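Local coordinates for putative methylthioribose-1-phosphate isomerase (Archaeoglobus fulgidus, PDB 1T5O), which probably catalyses the interconversion of methylthioribose 1-phosphate and methylthioribulose 1-phosphate in methionine biosynthesis, at residues E288-G293 and A298-K303; C154-L159 and G165-V170; G57-A62 and L117-A122; A240-I245 and R274-V279. All blocks are in the same frame, centred on the assembly; numbering follows the deposited sequence.

Contact 1: residues E288-G293 and A298-K303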
loop_
_atom_site.group_PDB
_atom_site.type_symbol
_atom_site.label_atom_id
_atom_site.label_comp_id
_atom_site.label_asym_id
_atom_site.label_seq_id
_atom_site.Cartn_x
_atom_site.Cartn_y
_atom_site.Cartn_z
ATOM N N GLU A 288 -5.503 9.529 7.331
ATOM C CA GLU A 288 -4.315 8.724 7.096
ATOM C C GLU A 288 -4.242 8.278 5.638
ATOM O O GLU A 288 -3.185 7.851 5.179
ATOM C CB GLU A 288 -4.309 7.494 8.037
ATOM C CG GLU A 288 -4.204 7.856 9.523
ATOM C CD GLU A 288 -4.204 6.637 10.449
ATOM O OE1 GLU A 288 -4.455 5.492 9.986
ATOM O OE2 GLU A 288 -3.944 6.830 11.655
ATOM N N LEU A 289 -5.359 8.365 4.913
ATOM C CA LEU A 289 -5.383 7.991 3.487
ATOM C C LEU A 289 -5.472 9.205 2.554
ATOM O O LEU A 289 -5.311 9.079 1.340
ATOM C CB LEU A 289 -6.598 7.118 3.172
ATOM C CG LEU A 289 -6.645 5.607 3.448
ATOM C CD1 LEU A 289 -5.804 4.883 2.434
ATOM C CD2 LEU A 289 -6.186 5.319 4.849
ATOM N N ILE A 290 -5.742 10.373 3.126
ATOM C CA ILE A 290 -5.957 11.589 2.348
ATOM C C ILE A 290 -4.714 12.469 2.205
ATOM O O ILE A 290 -4.539 13.157 1.209
ATOM C CB ILE A 290 -7.165 12.387 2.975
ATOM C CG1 ILE A 290 -8.447 11.556 2.793
ATOM C CG2 ILE A 290 -7.347 13.764 2.294
ATOM C CD1 ILE A 290 -9.689 12.117 3.477
ATOM N N PHE A 291 -3.849 12.415 3.204
ATOM C CA PHE A 291 -2.627 13.190 3.221
ATOM C C PHE A 291 -1.461 12.261 3.511
ATOM O O PHE A 291 -1.627 11.237 4.180
ATOM C CB PHE A 291 -2.702 14.237 4.338
ATOM C CG PHE A 291 -3.439 15.480 3.960
ATOM C CD1 PHE A 291 -2.797 16.487 3.244
ATOM C CD2 PHE A 291 -4.779 15.642 4.297
ATOM C CE1 PHE A 291 -3.485 17.641 2.866
ATOM C CE2 PHE A 291 -5.482 16.794 3.920
ATOM C CZ PHE A 291 -4.830 17.791 3.205
ATOM N N CYS A 292 -0.290 12.614 2.994
ATOM C CA CYS A 292 0.928 11.852 3.264
ATOM C C CYS A 292 1.981 12.912 3.504
ATOM O O CYS A 292 2.477 13.539 2.563
ATOM C CB CYS A 292 1.340 10.975 2.097
ATOM S SG CYS A 292 2.339 9.622 2.731
ATOM N N GLY A 293 2.343 13.093 4.769
ATOM C CA GLY A 293 3.268 14.154 5.098
ATOM C C GLY A 293 2.229 15.252 5.039
ATOM O O GLY A 293 1.197 15.135 5.713
ATOM N N ALA A 298 -5.402 12.385 -1.996
ATOM C CA ALA A 298 -6.752 11.974 -2.359
ATOM C C ALA A 298 -7.698 13.169 -2.276
ATOM O O ALA A 298 -7.370 14.172 -1.650
ATOM C CB ALA A 298 -7.236 10.876 -1.401
ATOM N N PRO A 299 -8.875 13.085 -2.919
ATOM C CA PRO A 299 -9.802 14.221 -2.828
ATOM C C PRO A 299 -10.144 14.365 -1.345
ATOM O O PRO A 299 -10.312 13.366 -0.647
ATOM C CB PRO A 299 -11.001 13.764 -3.654
ATOM C CG PRO A 299 -10.378 12.852 -4.687
ATOM C CD PRO A 299 -9.366 12.072 -3.867
ATOM N N LEU A 300 -10.251 15.605 -0.868
ATOM C CA LEU A 300 -10.523 15.867 0.549
ATOM C C LEU A 300 -11.753 15.199 1.132
ATOM O O LEU A 300 -11.727 14.781 2.285
ATOM C CB LEU A 300 -10.622 17.374 0.810
ATOM C CG LEU A 300 -9.375 18.190 0.489
ATOM C CD1 LEU A 300 -9.672 19.678 0.749
ATOM C CD2 LEU A 300 -8.210 17.706 1.351
ATOM N N ASN A 301 -12.819 15.097 0.349
ATOM C CA ASN A 301 -14.061 14.504 0.838
ATOM C C ASN A 301 -14.310 13.078 0.404
ATOM O O ASN A 301 -15.432 12.595 0.469
ATOM C CB ASN A 301 -15.248 15.358 0.406
ATOM C CG ASN A 301 -15.147 16.769 0.917
ATOM O OD1 ASN A 301 -14.594 17.018 1.997
ATOM N ND2 ASN A 301 -15.693 17.711 0.155
ATOM N N VAL A 302 -13.269 12.385 -0.026
ATOM C CA VAL A 302 -13.456 11.009 -0.451
ATOM C C VAL A 302 -13.818 10.144 0.761
ATOM O O VAL A 302 -13.353 10.387 1.877
ATOM C CB VAL A 302 -12.161 10.443 -1.112
ATOM C CG1 VAL A 302 -11.079 10.225 -0.046
ATOM C CG2 VAL A 302 -12.477 9.155 -1.871
ATOM N N LYS A 303 -14.690 9.170 0.533
ATOM C CA LYS A 303 -15.084 8.211 1.557
ATOM C C LYS A 303 -13.904 7.243 1.733
ATOM O O LYS A 303 -13.342 6.751 0.755
ATOM C CB LYS A 303 -16.311 7.434 1.099
ATOM C CG LYS A 303 -16.774 6.412 2.116
ATOM C CD LYS A 303 -18.123 5.839 1.733
ATOM C CE LYS A 303 -18.751 5.155 2.932
ATOM N NZ LYS A 303 -17.811 4.185 3.531
#
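Ile-290 makes most of the contact with the loop 298-303. CG1, CG2 and CD1 all take part, the last two against Leu-300. Ile-290 CD1 lies 3.6 Å from the carbonyl oxygen Leu-300 O, a van der Waals contact. Ile-290 CG2 meets Leu-300 CD2 at 4.1 Å, the two side chains crossing at about a right angle. Ile-290 CG1 slides past Val-302 CG1, also at 4.1 Å. The branching explains this reach: CG1 is anti to the carbonyl carbon (chi1 -66°), and the chain then runs extended to CD1 (chi2 174°). Cutting this side chain back to an alanine is likely to cost Val-302 CG1 its partner on 288-293, leave Leu-300 only the Phe-291 ring there, and open a gap between Ile-290 and the turn. Leu-300 CD2 also touches Phe-291 CZ at 3.9 Å, approaching the ring obliquely. Ala-298 CB points at the backbone, 3.8 Å from Leu-289 O.

The polar part is slight. Ala-298 N gives Ile-290 O a weak bond of 3.4 Å, bent to 131°. Val-302 N bonds to Pro-299 O at 3.2 Å and closes a type I turn. Arg-286 holds the carbonyls of Leu-300 and Val-302.

Nearby, Cys-292 forms a disulfide with Cys-292 of the second subunit, and Lys-303 pairs with a strand of that subunit. The contact thus packs the base of a beta hairpin, strands 291-292 and 295-296, against the turn that follows it, at the dimer interface.

Contact 2: residues C154-L159 and G165-V170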
loop_
_atom_site.group_PDB
_atom_site.type_symbol
_atom_site.label_atom_id
_atom_site.label_comp_id
_atom_site.label_asym_id
_atom_site.label_seq_id
_atom_site.Cartn_x
_atom_site.Cartn_y
_atom_site.Cartn_z
ATOM N N CYS A 154 4.420 -4.877 9.092
ATOM C CA CYS A 154 4.353 -3.926 10.192
ATOM C C CYS A 154 5.695 -3.800 10.932
ATOM O O CYS A 154 6.757 -3.655 10.293
ATOM C CB CYS A 154 3.209 -4.277 11.180
ATOM S SG CYS A 154 2.687 -2.780 12.079
ATOM N N ASN A 155 5.675 -3.865 12.267
ATOM C CA ASN A 155 6.918 -3.711 13.027
ATOM C C ASN A 155 6.834 -4.433 14.360
ATOM O O ASN A 155 6.534 -3.820 15.393
ATOM C CB ASN A 155 7.200 -2.216 13.248
ATOM C CG ASN A 155 8.423 -1.961 14.128
ATOM O OD1 ASN A 155 8.310 -1.321 15.177
ATOM N ND2 ASN A 155 9.596 -2.446 13.700
ATOM N N ALA A 156 7.069 -5.743 14.316
ATOM C CA ALA A 156 7.036 -6.590 15.505
ATOM C C ALA A 156 8.503 -6.787 15.919
ATOM O O ALA A 156 9.032 -7.900 15.924
ATOM C CB ALA A 156 6.372 -7.939 15.159
ATOM N N GLY A 157 9.151 -5.671 16.240
ATOM C CA GLY A 157 10.546 -5.698 16.621
ATOM C C GLY A 157 10.829 -5.104 17.988
ATOM O O GLY A 157 9.945 -5.047 18.847
ATOM N N ARG A 158 12.063 -4.633 18.175
ATOM C CA ARG A 158 12.491 -4.098 19.461
ATOM C C ARG A 158 11.921 -2.728 19.796
ATOM O O ARG A 158 11.989 -2.295 20.942
ATOM C CB ARG A 158 14.038 -4.086 19.559
ATOM C CG ARG A 158 14.796 -3.172 18.557
ATOM C CD ARG A 158 16.302 -3.284 18.857
ATOM N NE ARG A 158 17.204 -2.515 17.992
ATOM C CZ ARG A 158 17.423 -1.206 18.079
ATOM N NH1 ARG A 158 16.797 -0.471 18.988
ATOM N NH2 ARG A 158 18.317 -0.635 17.276
ATOM N N LEU A 159 11.353 -2.036 18.819
ATOM C CA LEU A 159 10.769 -0.749 19.134
ATOM C C LEU A 159 9.380 -0.980 19.751
ATOM O O LEU A 159 8.963 -0.236 20.646
ATOM C CB LEU A 159 10.689 0.130 17.875
ATOM C CG LEU A 159 12.059 0.616 17.367
ATOM C CD1 LEU A 159 11.910 1.326 16.018
ATOM C CD2 LEU A 159 12.700 1.542 18.402
ATOM N N GLY A 165 12.323 -7.910 20.415
ATOM C CA GLY A 165 11.191 -8.039 19.519
ATOM C C GLY A 165 10.540 -9.415 19.482
ATOM O O GLY A 165 11.057 -10.374 20.045
ATOM N N THR A 166 9.397 -9.521 18.813
ATOM C CA THR A 166 8.744 -10.826 18.700
ATOM C C THR A 166 9.132 -11.429 17.342
ATOM O O THR A 166 10.045 -12.236 17.285
ATOM C CB THR A 166 7.222 -10.690 18.827
ATOM O OG1 THR A 166 6.757 -9.708 17.892
ATOM C CG2 THR A 166 6.860 -10.249 20.237
ATOM N N ALA A 167 8.477 -11.033 16.252
ATOM C CA ALA A 167 8.838 -11.580 14.926
ATOM C C ALA A 167 10.297 -11.272 14.516
ATOM O O ALA A 167 11.005 -12.135 13.985
ATOM C CB ALA A 167 7.856 -11.046 13.842
ATOM N N LEU A 168 10.729 -10.037 14.742
ATOM C CA LEU A 168 12.097 -9.631 14.423
ATOM C C LEU A 168 13.058 -10.181 15.499
ATOM O O LEU A 168 14.273 -10.248 15.288
ATOM C CB LEU A 168 12.187 -8.086 14.308
ATOM C CG LEU A 168 11.272 -7.498 13.197
ATOM C CD1 LEU A 168 11.571 -5.993 13.018
ATOM C CD2 LEU A 168 11.525 -8.241 11.844
ATOM N N GLY A 169 12.499 -10.575 16.647
ATOM C CA GLY A 169 13.308 -11.169 17.698
ATOM C C GLY A 169 13.729 -12.562 17.224
ATOM O O GLY A 169 14.816 -13.053 17.568
ATOM N N VAL A 170 12.871 -13.200 16.430
ATOM C CA VAL A 170 13.170 -14.536 15.879
ATOM C C VAL A 170 14.302 -14.406 14.860
ATOM O O VAL A 170 15.185 -15.269 14.759
ATOM C CB VAL A 170 11.927 -15.140 15.183
ATOM C CG1 VAL A 170 12.322 -16.376 14.357
ATOM C CG2 VAL A 170 10.869 -15.527 16.246
#
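Ala-156 O reaches the start of helix 167-176 and accepts two backbone N-H groups. Leu-168 N gives Ala-156 O a nearly straight bond of 3.0 Å (174°), and Thr-166 N gives Ala-156 O a weak one of 3.3 Å. Ala-156 CB lies 3.7 Å from Ala-167 CB and close to Thr-166 OG1. That hydroxyl, at the N-cap but making no capping bond, sits between the backbone N and the carbonyl carbon (chi1 53°).

The loop links strand 149-152 to helix 167-176, part of a beta-alpha-beta crossover to strand 182-186 in the Rossmann-like sheet.

In Leu-168, CG is anti to the carbonyl carbon and the chain then runs extended, which puts CD1 beside Gly-157 CA. Leu-168 CB lies 3.7 Å from the same Gly-157 CA. Gly-165 CA comes within 3.3 Å of Gly-157 O in a CH...O contact, and a side chain on Gly-165 would run into Gly-157 C. Asn-155 is swung with CG anti to its N (chi1 176°). This brings Asn-155 ND2 across Leu-168 CD1 at 4.1 Å, while its amide bonds to Thr-198, Glu-201 and Arg-45, the last a predicted substrate-binding residue. Arg-158 leads away to a salt bridge with Asp-205.

Contact 3: residues G57-A62 and L117-A122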
loop_
_atom_site.group_PDB
_atom_site.type_symbol
_atom_site.label_atom_id
_atom_site.label_comp_id
_atom_site.label_asym_id
_atom_site.label_seq_id
_atom_site.Cartn_x
_atom_site.Cartn_y
_atom_site.Cartn_z
ATOM N N GLY A 57 5.146 4.437 34.647
ATOM C CA GLY A 57 4.297 5.591 34.892
ATOM C C GLY A 57 4.056 5.764 36.380
ATOM O O GLY A 57 4.147 6.875 36.899
ATOM N N ILE A 58 3.749 4.655 37.058
ATOM C CA ILE A 58 3.493 4.638 38.499
ATOM C C ILE A 58 4.770 4.983 39.270
ATOM O O ILE A 58 4.717 5.704 40.265
ATOM C CB ILE A 58 2.966 3.236 38.952
ATOM C CG1 ILE A 58 1.650 2.906 38.228
ATOM C CG2 ILE A 58 2.818 3.174 40.475
ATOM C CD1 ILE A 58 0.544 3.978 38.339
ATOM N N ALA A 59 5.917 4.465 38.821
ATOM C CA ALA A 59 7.185 4.770 39.483
ATOM C C ALA A 59 7.441 6.264 39.302
ATOM O O ALA A 59 7.935 6.955 40.200
ATOM C CB ALA A 59 8.316 3.967 38.868
ATOM N N LEU A 60 7.088 6.761 38.126
ATOM C CA LEU A 60 7.253 8.169 37.821
ATOM C C LEU A 60 6.321 9.002 38.705
ATOM O O LEU A 60 6.751 9.927 39.380
ATOM C CB LEU A 60 6.942 8.428 36.339
ATOM C CG LEU A 60 7.007 9.877 35.832
ATOM C CD1 LEU A 60 8.352 10.512 36.210
ATOM C CD2 LEU A 60 6.815 9.896 34.324
ATOM N N ALA A 61 5.042 8.673 38.697
ATOM C CA ALA A 61 4.073 9.416 39.496
ATOM C C ALA A 61 4.462 9.501 40.974
ATOM O O ALA A 61 4.156 10.493 41.647
ATOM C CB ALA A 61 2.707 8.783 39.361
ATOM N N ALA A 62 5.125 8.462 41.477
ATOM C CA ALA A 62 5.537 8.417 42.877
ATOM C C ALA A 62 6.814 9.196 43.146
ATOM O O ALA A 62 7.197 9.383 44.302
ATOM C CB ALA A 62 5.719 6.963 43.327
ATOM N N LEU A 117 9.417 0.208 45.647
ATOM C CA LEU A 117 8.589 -0.898 45.193
ATOM C C LEU A 117 7.949 -0.628 43.835
ATOM O O LEU A 117 7.807 -1.551 43.021
ATOM C CB LEU A 117 7.496 -1.219 46.214
ATOM C CG LEU A 117 7.984 -1.867 47.504
ATOM C CD1 LEU A 117 6.796 -2.225 48.380
ATOM C CD2 LEU A 117 8.815 -3.091 47.168
ATOM N N ALA A 118 7.549 0.622 43.598
ATOM C CA ALA A 118 6.934 0.975 42.324
ATOM C C ALA A 118 7.953 0.732 41.226
ATOM O O ALA A 118 7.689 -0.032 40.297
ATOM C CB ALA A 118 6.489 2.447 42.316
ATOM N N LEU A 119 9.119 1.363 41.355
ATOM C CA LEU A 119 10.193 1.236 40.374
ATOM C C LEU A 119 10.659 -0.199 40.173
ATOM O O LEU A 119 10.925 -0.625 39.045
ATOM C CB LEU A 119 11.403 2.100 40.776
ATOM C CG LEU A 119 12.626 2.026 39.840
ATOM C CD1 LEU A 119 12.205 2.239 38.374
ATOM C CD2 LEU A 119 13.662 3.081 40.257
ATOM N N ARG A 120 10.766 -0.938 41.267
ATOM C CA ARG A 120 11.215 -2.319 41.206
ATOM C C ARG A 120 10.253 -3.235 40.412
ATOM O O ARG A 120 10.695 -4.093 39.646
ATOM C CB ARG A 120 11.407 -2.842 42.629
ATOM C CG ARG A 120 11.777 -4.294 42.717
ATOM C CD ARG A 120 12.320 -4.613 44.103
ATOM N NE ARG A 120 12.380 -6.049 44.358
ATOM C CZ ARG A 120 12.812 -6.575 45.501
ATOM N NH1 ARG A 120 13.222 -5.774 46.481
ATOM N NH2 ARG A 120 12.819 -7.895 45.675
ATOM N N GLU A 121 8.949 -3.050 40.598
ATOM C CA GLU A 121 7.965 -3.850 39.875
ATOM C C GLU A 121 8.040 -3.496 38.379
ATOM O O GLU A 121 8.049 -4.373 37.521
ATOM C CB GLU A 121 6.562 -3.573 40.424
ATOM C CG GLU A 121 5.418 -4.336 39.737
ATOM C CD GLU A 121 5.486 -5.849 39.935
ATOM O OE1 GLU A 121 6.370 -6.319 40.686
ATOM O OE2 GLU A 121 4.648 -6.580 39.342
ATOM N N ALA A 122 8.134 -2.205 38.080
ATOM C CA ALA A 122 8.225 -1.748 36.698
ATOM C C ALA A 122 9.475 -2.311 36.021
ATOM O O ALA A 122 9.418 -2.762 34.872
ATOM C CB ALA A 122 8.236 -0.204 36.647
#
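The 2.7 Å bond from Ala-61 N to Gly-57 O spans the turn of helix that presents Ile-58 and Ala-59 to Ala-118 and Leu-119. The next one, Ala-62 N to Ile-58 O, is 3.0 Å long. On the facing helix, Glu-121 N to Leu-117 O and Ala-122 N to Ala-118 O hold the backbone in the same way.

Between the helices the contact is apolar. The two segments run nearly antiparallel, 161° between their directions, and their axes come within 8.0 Å. Such a short distance needs small residues at the crossing, and alanines fill it. Ala-59 CB rests on the backbone of the other helix, 3.6 Å from Leu-119 CA. In return, Ala-118 CB rests on Ala-59 CA at 3.7 Å. The methyls sit closer to the facing main chain than to each other, 4.2 Å apart from Ala-59 CB to Ala-118 CB. Ile-58 contributes CG2, which is anti to its backbone N; Ile-58 CG2 reaches Ala-118 CB at 4.2 Å. The rest of its side chain leads away, and it also packs on helices 70-85 and 92-105. Of the Leu-119 side chain, CB makes the contact, 4.1 Å from Ala-59 CB.

The contact joins helix 47-61 to the long helix 111-141 in the helical part of the protein, far from the predicted substrate site. Helix 92-105 also packs against both. With no polar pair across it, the fit depends on close van der Waals contact and on the small size of the alanine methyls.

Contact 4: residues A240-I245 and R274-V279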
loop_
_atom_site.group_PDB
_atom_site.type_symbol
_atom_site.label_atom_id
_atom_site.label_comp_id
_atom_site.label_asym_id
_atom_site.label_seq_id
_atom_site.Cartn_x
_atom_site.Cartn_y
_atom_site.Cartn_z
ATOM N N ALA A 240 -8.553 -17.302 14.779
ATOM C CA ALA A 240 -7.854 -16.289 13.983
ATOM C C ALA A 240 -6.805 -15.459 14.670
ATOM O O ALA A 240 -6.804 -15.314 15.876
ATOM C CB ALA A 240 -8.882 -15.329 13.340
ATOM N N VAL A 241 -5.915 -14.903 13.856
ATOM C CA VAL A 241 -4.881 -14.014 14.353
ATOM C C VAL A 241 -5.230 -12.595 13.910
ATOM O O VAL A 241 -5.328 -12.332 12.714
ATOM C CB VAL A 241 -3.488 -14.381 13.782
ATOM C CG1 VAL A 241 -2.478 -13.338 14.194
ATOM C CG2 VAL A 241 -3.042 -15.771 14.333
ATOM N N PHE A 242 -5.458 -11.686 14.858
ATOM C CA PHE A 242 -5.699 -10.294 14.493
ATOM C C PHE A 242 -4.345 -9.558 14.520
ATOM O O PHE A 242 -3.607 -9.633 15.506
ATOM C CB PHE A 242 -6.695 -9.604 15.450
ATOM C CG PHE A 242 -8.143 -10.050 15.259
ATOM C CD1 PHE A 242 -8.604 -11.235 15.839
ATOM C CD2 PHE A 242 -9.021 -9.309 14.467
ATOM C CE1 PHE A 242 -9.913 -11.678 15.635
ATOM C CE2 PHE A 242 -10.347 -9.748 14.250
ATOM C CZ PHE A 242 -10.786 -10.946 14.845
ATOM N N ASN A 243 -4.001 -8.874 13.425
ATOM C CA ASN A 243 -2.735 -8.132 13.375
ATOM C C ASN A 243 -2.957 -6.921 12.473
ATOM O O ASN A 243 -4.031 -6.794 11.900
ATOM C CB ASN A 243 -1.616 -9.043 12.839
ATOM C CG ASN A 243 -0.252 -8.467 13.085
ATOM O OD1 ASN A 243 0.061 -8.061 14.206
ATOM N ND2 ASN A 243 0.575 -8.409 12.039
ATOM N N LYS A 244 -1.967 -6.028 12.366
ATOM C CA LYS A 244 -2.082 -4.820 11.530
ATOM C C LYS A 244 -2.744 -5.120 10.174
ATOM O O LYS A 244 -2.345 -6.081 9.503
ATOM C CB LYS A 244 -0.686 -4.213 11.287
ATOM C CG LYS A 244 -0.703 -2.976 10.384
ATOM C CD LYS A 244 -1.572 -1.868 10.986
ATOM C CE LYS A 244 -1.089 -1.499 12.394
ATOM N NZ LYS A 244 -1.876 -0.414 13.073
ATOM N N ILE A 245 -3.729 -4.316 9.753
ATOM C CA ILE A 245 -4.381 -4.604 8.457
ATOM C C ILE A 245 -3.363 -4.884 7.369
ATOM O O ILE A 245 -2.359 -4.186 7.236
ATOM C CB ILE A 245 -5.236 -3.455 7.820
ATOM C CG1 ILE A 245 -5.223 -2.253 8.719
ATOM C CG2 ILE A 245 -6.614 -3.989 7.315
ATOM C CD1 ILE A 245 -4.048 -1.434 8.449
ATOM N N ARG A 274 -12.298 -16.393 23.327
ATOM C CA ARG A 274 -13.022 -15.761 22.228
ATOM C C ARG A 274 -12.787 -16.390 20.854
ATOM O O ARG A 274 -11.868 -17.200 20.666
ATOM C CB ARG A 274 -12.591 -14.290 22.143
ATOM C CG ARG A 274 -12.610 -13.471 23.468
ATOM C CD ARG A 274 -13.989 -12.845 23.780
ATOM N NE ARG A 274 -14.919 -13.827 24.336
ATOM C CZ ARG A 274 -14.858 -14.324 25.568
ATOM N NH1 ARG A 274 -13.904 -13.942 26.413
ATOM N NH2 ARG A 274 -15.779 -15.195 25.971
ATOM N N THR A 275 -13.642 -15.996 19.903
ATOM C CA THR A 275 -13.508 -16.367 18.497
ATOM C C THR A 275 -13.581 -15.035 17.752
ATOM O O THR A 275 -13.897 -13.990 18.345
ATOM C CB THR A 275 -14.595 -17.325 17.985
ATOM O OG1 THR A 275 -15.894 -16.779 18.232
ATOM C CG2 THR A 275 -14.436 -18.681 18.642
ATOM N N ALA A 276 -13.265 -15.060 16.460
ATOM C CA ALA A 276 -13.232 -13.840 15.687
ATOM C C ALA A 276 -14.526 -13.077 15.722
ATOM O O ALA A 276 -14.499 -11.874 15.695
ATOM C CB ALA A 276 -12.812 -14.131 14.215
ATOM N N LYS A 277 -15.659 -13.769 15.800
ATOM C CA LYS A 277 -16.937 -13.076 15.819
ATOM C C LYS A 277 -17.111 -12.165 17.054
ATOM O O LYS A 277 -17.903 -11.231 17.031
ATOM C CB LYS A 277 -18.090 -14.093 15.727
ATOM C CG LYS A 277 -18.526 -14.678 17.064
ATOM C CD LYS A 277 -19.656 -15.672 16.877
ATOM C CE LYS A 277 -20.453 -15.889 18.160
ATOM N NZ LYS A 277 -21.177 -14.651 18.621
ATOM N N ASP A 278 -16.339 -12.393 18.109
ATOM C CA ASP A 278 -16.468 -11.559 19.313
ATOM C C ASP A 278 -15.713 -10.240 19.222
ATOM O O ASP A 278 -15.928 -9.327 20.032
ATOM C CB ASP A 278 -15.910 -12.294 20.535
ATOM C CG ASP A 278 -16.645 -13.555 20.851
ATOM O OD1 ASP A 278 -15.965 -14.526 21.221
ATOM O OD2 ASP A 278 -17.891 -13.568 20.756
ATOM N N VAL A 279 -14.823 -10.142 18.240
ATOM C CA VAL A 279 -13.947 -8.987 18.104
ATOM C C VAL A 279 -14.451 -7.884 17.190
ATOM O O VAL A 279 -14.902 -8.148 16.076
ATOM C CB VAL A 279 -12.562 -9.480 17.596
ATOM C CG1 VAL A 279 -11.572 -8.321 17.485
ATOM C CG2 VAL A 279 -12.037 -10.574 18.522
#
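Phe-242 stands on the middle strand of a three-stranded antiparallel sheet (235-237, 240-244, 309-313) and packs against the short 3-10 turn 276-278 and Val-279. Val-279 meets it from the opposite direction. Val-279 CG1 lies over one face of the Phe-242 ring in a CH-pi contact, 3.9 Å from the centroid and 18° off the normal. That methyl is anti to the backbone N (chi1 -178°). Val-279 CG2 lies 3.8 Å from Phe-242 CE1. Val-279 CB is closer still, 3.6 Å from Phe-242 CZ.

Ala-276 meets the ring with its CA at the edge, in the ring plane. Ala-276 CB comes obliquely to within 3.8 Å of Phe-242 CZ. Ala-276 CB also touches Ala-240 CB at 4.2 Å. A serine in place of Phe-242 would probably leave Val-279 without its aromatic partner and open a gap between sheet and turn.

Val-237 and Pro-311, on the two outer strands, also pack on the phenylalanine. Its backbone bonds to Asp-234, the predicted proton donor. The turn has its own brace: Thr-275 N bonds at 3.0 Å to Asp-278 OD1, from above the carboxylate plane. Arg-274 NE forms a salt bridge with Asp-278 OD1 at 3.4 Å, its hydrogen bond weak.

Contacts 2 and 4 touch each other at the predicted active site. Cys-154, the predicted transition-state stabiliser, packs its SG 3.7 Å from CB of Lys-244, a predicted substrate-binding residue. The centres of the two contacts are 20 Å apart, and they meet at the ends of their segments. Contact 1 lies further out, at the dimer interface. Its nearest atoms are about 7 Å from contact 4 and about 11 Å from contact 2, and the side chain of Leu-289 is about 11 Å from those of Lys-244 and Gln-193. Contact 3 belongs to the helical part. Its nearest atoms are about 14 Å from contact 2 and about 25 Å from contact 1.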